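Local coordinates for Alpha/beta hydrolase fold protein (Nakamurella multipartita, PDB 4Y7D) that probably acts as a hydrolase of the alpha/beta hydrolase fold, although its substrate is not established, at residues 130-142 and 220-233. Numbering follows the deposited sequence.
Sequences VAAVSHRYHFDGE and FDNDMDQFARIDSL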
loop_
_atom_site.group_PDB
_atom_site.type_symbol
_atom_site.label_atom_id
_atom_site.label_comp_id
_atom_site.label_asym_id
_atom_site.label_seq_id
_atom_site.Cartn_x
_atom_site.Cartn_y
_atom_site.Cartn_z
ATOM N N VAL A 130 5.298 2.302 4.021
ATOM C CA VAL A 130 4.275 2.689 5.013
ATOM C C VAL A 130 3.700 1.407 5.607
ATOM O O VAL A 130 3.141 0.587 4.872
ATOM C CB VAL A 130 3.176 3.491 4.333
ATOM C CG1 VAL A 130 2.141 4.003 5.338
ATOM C CG2 VAL A 130 3.820 4.679 3.591
ATOM N N ALA A 131 3.830 1.260 6.931
ATOM C CA ALA A 131 3.253 0.125 7.673
ATOM C C ALA A 131 3.296 -1.145 6.839
ATOM O O ALA A 131 2.265 -1.790 6.597
ATOM C CB ALA A 131 1.840 0.452 8.114
ATOM N N ALA A 132 4.502 -1.523 6.419
ATOM C CA ALA A 132 4.687 -2.550 5.399
ATOM C C ALA A 132 5.146 -3.860 5.995
ATOM O O ALA A 132 6.018 -3.907 6.882
ATOM C CB ALA A 132 5.671 -2.085 4.339
ATOM N N VAL A 133 4.612 -4.945 5.449
ATOM C CA VAL A 133 5.062 -6.249 5.831
ATOM C C VAL A 133 6.528 -6.462 5.398
ATOM O O VAL A 133 6.841 -6.468 4.219
ATOM C CB VAL A 133 4.148 -7.347 5.264
ATOM C CG1 VAL A 133 4.696 -8.735 5.560
ATOM C CG2 VAL A 133 2.732 -7.239 5.823
ATOM N N SER A 134 7.374 -6.721 6.381
ATOM C CA SER A 134 8.843 -6.730 6.210
ATOM C C SER A 134 9.465 -8.074 6.576
ATOM O O SER A 134 10.704 -8.261 6.428
ATOM C CB SER A 134 9.468 -5.609 7.037
ATOM O OG SER A 134 9.147 -5.776 8.422
ATOM N N HIS A 135 8.630 -9.021 7.032
ATOM C CA HIS A 135 9.091 -10.351 7.350
ATOM C C HIS A 135 7.875 -11.252 7.402
ATOM O O HIS A 135 6.793 -10.819 7.049
ATOM C CB HIS A 135 9.951 -10.414 8.634
ATOM C CG HIS A 135 9.244 -10.029 9.916
ATOM N ND1 HIS A 135 8.223 -10.774 10.469
ATOM C CD2 HIS A 135 9.464 -9.001 10.780
ATOM C CE1 HIS A 135 7.840 -10.212 11.612
ATOM N NE2 HIS A 135 8.564 -9.122 11.804
ATOM N N ARG A 136 8.059 -12.541 7.684
ATOM C CA ARG A 136 6.954 -13.473 7.694
ATOM C C ARG A 136 5.760 -12.911 8.484
ATOM O O ARG A 136 5.918 -12.366 9.579
ATOM C CB ARG A 136 7.350 -14.822 8.279
ATOM C CG ARG A 136 6.270 -15.889 8.159
ATOM C CD ARG A 136 6.792 -17.276 8.560
ATOM N NE ARG A 136 7.749 -17.786 7.573
ATOM C CZ ARG A 136 8.118 -19.084 7.513
ATOM N NH1 ARG A 136 7.651 -19.971 8.373
ATOM N NH2 ARG A 136 8.962 -19.509 6.570
ATOM N N TYR A 137 4.572 -13.119 7.933
ATOM C CA TYR A 137 3.344 -12.575 8.499
ATOM C C TYR A 137 2.243 -13.575 8.368
ATOM O O TYR A 137 2.092 -14.200 7.312
ATOM C CB TYR A 137 2.925 -11.290 7.807
ATOM C CG TYR A 137 1.459 -10.928 8.019
ATOM C CD1 TYR A 137 1.065 -10.111 9.075
ATOM C CD2 TYR A 137 0.477 -11.408 7.164
ATOM C CE1 TYR A 137 -0.283 -9.781 9.284
ATOM C CE2 TYR A 137 -0.869 -11.095 7.356
ATOM C CZ TYR A 137 -1.242 -10.268 8.401
ATOM O OH TYR A 137 -2.574 -9.981 8.567
ATOM N N HIS A 138 1.478 -13.746 9.454
ATOM C CA HIS A 138 0.304 -14.652 9.466
ATOM C C HIS A 138 -1.010 -13.884 9.664
ATOM O O HIS A 138 -1.161 -13.097 10.598
ATOM C CB HIS A 138 0.472 -15.647 10.566
ATOM C CG HIS A 138 1.586 -16.595 10.310
ATOM N ND1 HIS A 138 1.486 -17.609 9.389
ATOM C CD2 HIS A 138 2.842 -16.646 10.805
ATOM C CE1 HIS A 138 2.618 -18.286 9.381
ATOM N NE2 HIS A 138 3.465 -17.701 10.210
ATOM N N PHE A 139 -1.892 -14.053 8.699
ATOM C CA PHE A 139 -3.221 -13.437 8.696
ATOM C C PHE A 139 -4.096 -14.140 9.729
ATOM O O PHE A 139 -4.148 -15.347 9.760
ATOM C CB PHE A 139 -3.799 -13.601 7.282
ATOM C CG PHE A 139 -5.252 -13.210 7.107
ATOM C CD1 PHE A 139 -5.717 -11.958 7.479
ATOM C CD2 PHE A 139 -6.154 -14.106 6.483
ATOM C CE1 PHE A 139 -7.050 -11.609 7.258
ATOM C CE2 PHE A 139 -7.474 -13.759 6.263
ATOM C CZ PHE A 139 -7.916 -12.502 6.652
ATOM N N ASP A 140 -4.749 -13.368 10.588
ATOM C CA ASP A 140 -5.828 -13.904 11.420
ATOM C C ASP A 140 -7.106 -13.818 10.572
ATOM O O ASP A 140 -7.473 -12.728 10.081
ATOM C CB ASP A 140 -5.963 -13.192 12.796
ATOM C CG ASP A 140 -5.566 -11.711 12.767
ATOM O OD1 ASP A 140 -6.007 -10.978 11.857
ATOM O OD2 ASP A 140 -4.825 -11.290 13.685
ATOM N N GLY A 141 -7.747 -14.951 10.352
ATOM C CA GLY A 141 -8.930 -14.967 9.540
ATOM C C GLY A 141 -10.004 -14.035 10.074
ATOM O O GLY A 141 -9.838 -13.300 11.067
ATOM N N GLU A 142 -11.125 -14.073 9.386
ATOM C CA GLU A 142 -12.265 -13.251 9.733
ATOM C C GLU A 142 -13.357 -14.235 10.086
ATOM O O GLU A 142 -13.452 -15.309 9.474
ATOM C CB GLU A 142 -12.667 -12.382 8.527
ATOM C CG GLU A 142 -11.630 -11.304 8.161
ATOM C CD GLU A 142 -11.401 -11.146 6.649
ATOM O OE1 GLU A 142 -11.743 -12.072 5.898
ATOM O OE2 GLU A 142 -10.857 -10.103 6.215
ATOM N N PHE A 220 -5.303 -12.005 -3.261
ATOM C CA PHE A 220 -5.369 -11.965 -1.800
ATOM C C PHE A 220 -4.955 -13.312 -1.206
ATOM O O PHE A 220 -4.118 -13.367 -0.311
ATOM C CB PHE A 220 -6.768 -11.593 -1.333
ATOM C CG PHE A 220 -6.904 -11.624 0.170
ATOM C CD1 PHE A 220 -6.295 -10.652 0.923
ATOM C CD2 PHE A 220 -7.540 -12.688 0.804
ATOM C CE1 PHE A 220 -6.350 -10.677 2.308
ATOM C CE2 PHE A 220 -7.633 -12.731 2.209
ATOM C CZ PHE A 220 -7.047 -11.707 2.953
ATOM N N ASP A 221 -5.528 -14.406 -1.715
ATOM C CA ASP A 221 -5.180 -15.759 -1.243
ATOM C C ASP A 221 -3.686 -16.059 -1.481
ATOM O O ASP A 221 -2.979 -16.596 -0.631
ATOM C CB ASP A 221 -6.014 -16.790 -2.008
ATOM C CG ASP A 221 -7.464 -16.824 -1.554
ATOM O OD1 ASP A 221 -7.776 -16.225 -0.507
ATOM O OD2 ASP A 221 -8.279 -17.487 -2.218
ATOM N N ASN A 222 -3.190 -15.630 -2.640
ATOM C CA ASN A 222 -1.777 -15.781 -2.941
ATOM C C ASN A 222 -0.888 -15.006 -1.936
ATOM O O ASN A 222 0.109 -15.515 -1.418
ATOM C CB ASN A 222 -1.472 -15.278 -4.352
ATOM C CG ASN A 222 -0.014 -15.454 -4.684
ATOM O OD1 ASN A 222 0.473 -16.570 -4.639
ATOM N ND2 ASN A 222 0.688 -14.398 -4.970
ATOM N N ASP A 223 -1.265 -13.776 -1.653
ATOM C CA ASP A 223 -0.491 -12.944 -0.702
ATOM C C ASP A 223 -0.500 -13.609 0.692
ATOM O O ASP A 223 0.528 -13.709 1.376
ATOM C CB ASP A 223 -1.067 -11.540 -0.569
ATOM C CG ASP A 223 -0.841 -10.644 -1.752
ATOM O OD1 ASP A 223 -0.027 -10.954 -2.654
ATOM O OD2 ASP A 223 -1.516 -9.567 -1.774
HETATM N N MSE A 224 -1.655 -14.084 1.109
HETATM C CA MSE A 224 -1.727 -14.696 2.462
HETATM C C MSE A 224 -0.850 -15.925 2.508
HETATM O O MSE A 224 -0.166 -16.205 3.507
HETATM C CB MSE A 224 -3.186 -15.004 2.864
HETATM C CG MSE A 224 -3.990 -13.705 2.983
HETATM SE SE MSE A 224 -3.426 -12.303 4.277
HETATM C CE MSE A 224 -2.442 -11.050 3.152
ATOM N N ASP A 225 -0.851 -16.713 1.448
ATOM C CA ASP A 225 -0.031 -17.887 1.413
ATOM C C ASP A 225 1.472 -17.542 1.366
ATOM O O ASP A 225 2.294 -18.124 2.109
ATOM C CB ASP A 225 -0.406 -18.756 0.221
ATOM C CG ASP A 225 0.530 -19.883 0.044
ATOM O OD1 ASP A 225 0.742 -20.618 0.997
ATOM O OD2 ASP A 225 1.063 -20.067 -1.054
ATOM N N GLN A 226 1.832 -16.561 0.538
ATOM C CA GLN A 226 3.226 -16.216 0.386
ATOM C C GLN A 226 3.780 -15.541 1.626
ATOM O O GLN A 226 4.915 -15.790 2.003
ATOM C CB GLN A 226 3.409 -15.276 -0.815
ATOM C CG GLN A 226 3.251 -15.969 -2.172
ATOM C CD GLN A 226 4.283 -17.043 -2.351
ATOM O OE1 GLN A 226 5.441 -16.823 -2.073
ATOM N NE2 GLN A 226 3.879 -18.203 -2.746
ATOM N N PHE A 227 3.008 -14.653 2.246
ATOM C CA PHE A 227 3.547 -13.927 3.402
ATOM C C PHE A 227 3.810 -14.870 4.566
ATOM O O PHE A 227 4.731 -14.633 5.348
ATOM C CB PHE A 227 2.627 -12.789 3.875
ATOM C CG PHE A 227 2.354 -11.722 2.844
ATOM C CD1 PHE A 227 3.030 -11.676 1.650
ATOM C CD2 PHE A 227 1.425 -10.763 3.104
ATOM C CE1 PHE A 227 2.770 -10.682 0.717
ATOM C CE2 PHE A 227 1.128 -9.786 2.170
ATOM C CZ PHE A 227 1.803 -9.766 0.980
ATOM N N ALA A 228 3.013 -15.935 4.694
ATOM C CA ALA A 228 3.226 -16.957 5.696
ATOM C C ALA A 228 4.468 -17.829 5.452
ATOM O O ALA A 228 4.867 -18.616 6.329
ATOM C CB ALA A 228 1.974 -17.857 5.814
ATOM N N ARG A 229 5.033 -17.727 4.251
ATOM C CA ARG A 229 6.189 -18.521 3.862
ATOM C C ARG A 229 7.492 -17.725 3.724
ATOM O O ARG A 229 8.538 -18.308 3.420
ATOM C CB ARG A 229 5.939 -19.182 2.501
ATOM C CG ARG A 229 4.958 -20.329 2.488
ATOM C CD ARG A 229 4.832 -20.776 1.026
ATOM N NE ARG A 229 3.523 -21.332 0.732
ATOM C CZ ARG A 229 3.146 -22.593 1.001
ATOM N NH1 ARG A 229 3.982 -23.446 1.600
ATOM N NH2 ARG A 229 1.912 -23.007 0.678
ATOM N N ILE A 230 7.465 -16.419 3.982
ATOM C CA ILE A 230 8.689 -15.629 3.882
ATOM C C ILE A 230 9.796 -16.175 4.778
ATOM O O ILE A 230 9.612 -16.423 5.973
ATOM C CB ILE A 230 8.426 -14.144 4.204
ATOM C CG1 ILE A 230 7.522 -13.525 3.162
ATOM C CG2 ILE A 230 9.730 -13.358 4.288
ATOM C CD1 ILE A 230 6.945 -12.186 3.613
ATOM N N ASP A 231 10.966 -16.375 4.183
ATOM C CA ASP A 231 12.169 -16.810 4.911
ATOM C C ASP A 231 12.883 -15.542 5.393
ATOM O O ASP A 231 12.816 -15.176 6.562
ATOM C CB ASP A 231 13.022 -17.694 3.941
ATOM C CG ASP A 231 12.281 -18.993 3.528
ATOM O OD1 ASP A 231 11.681 -19.607 4.423
ATOM O OD2 ASP A 231 12.240 -19.376 2.316
ATOM N N SER A 232 13.491 -14.815 4.458
ATOM C CA SER A 232 13.949 -13.457 4.689
ATOM C C SER A 232 13.756 -12.680 3.417
ATOM O O SER A 232 14.043 -13.174 2.349
ATOM C CB SER A 232 15.436 -13.381 5.067
ATOM O OG SER A 232 15.843 -12.023 5.304
ATOM N N LEU A 233 13.380 -11.416 3.531
ATOM C CA LEU A 233 13.350 -10.502 2.381
ATOM C C LEU A 233 14.700 -9.781 2.138
ATOM O O LEU A 233 14.859 -9.072 1.131
ATOM C CB LEU A 233 12.238 -9.478 2.563
ATOM C CG LEU A 233 10.822 -10.021 2.724
ATOM C CD1 LEU A 233 9.878 -8.854 3.090
ATOM C CD2 LEU A 233 10.392 -10.723 1.483
HETATM O O HOH W 1 -0.195 -14.872 5.907
#
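Arg136 lies along the backbone of Phe227, Ala228 and Ile230. Its CB touches Ile230 O and Phe227 O. CG also rests near Phe227 O, and CD comes 3.2 Å from Ala228 O. With CG anti to the backbone N (chi1 -173°) the chain runs out over these carbonyls, and a bend at chi3 turns the head toward Ile230. Arg136 NE then donates to Ile230 O at 2.8 Å, close to the guanidinium plane. NH2 adds weak bonds to Ile230 O and Arg229 O and a long salt bridge to Asp231 OD1, 3.5 Å away. Ala228 O sits over one guanidinium face. The side chain thus meets the carbonyls of Phe227, Ala228, Arg229 and Ile230.

Next to it, Tyr137 N donates to Phe227 O at 3.0 Å, nearly straight (170°) but from above the carbonyl plane. A water gives hydrogens to Tyr137 O and Met224 O, bridging loop and helix.

Ile230 backs the loop with CB against Arg136 CA, CG2 against Arg136 N and CD1 3.7 Å from His135 O. Cut back to alanine, this position would probably leave a gap beside His135 and Arg136.

Farther along, in one of its two conformers, Phe139 meets the selenium of selenomethionine Met224 obliquely, 4.1 Å from the ring centroid, a Met-aromatic contact. Phe220 points its edge at a face of this Phe139 ring in a T-shaped pair, planes at 90°.

The loop 130-142 leads from strand 124-130 of the central sheet to helix 144-151. Residues 220-233 lie on helix 217-227 and the chain that leads on to strand 242-247. The intervening 77 residues are mostly helical, consistent with the cap insertion often found at this point of the alpha/beta hydrolase fold. Helix 110-119 packs on Val133 and Phe227, and helix 255-264 on Ser134 and Tyr137.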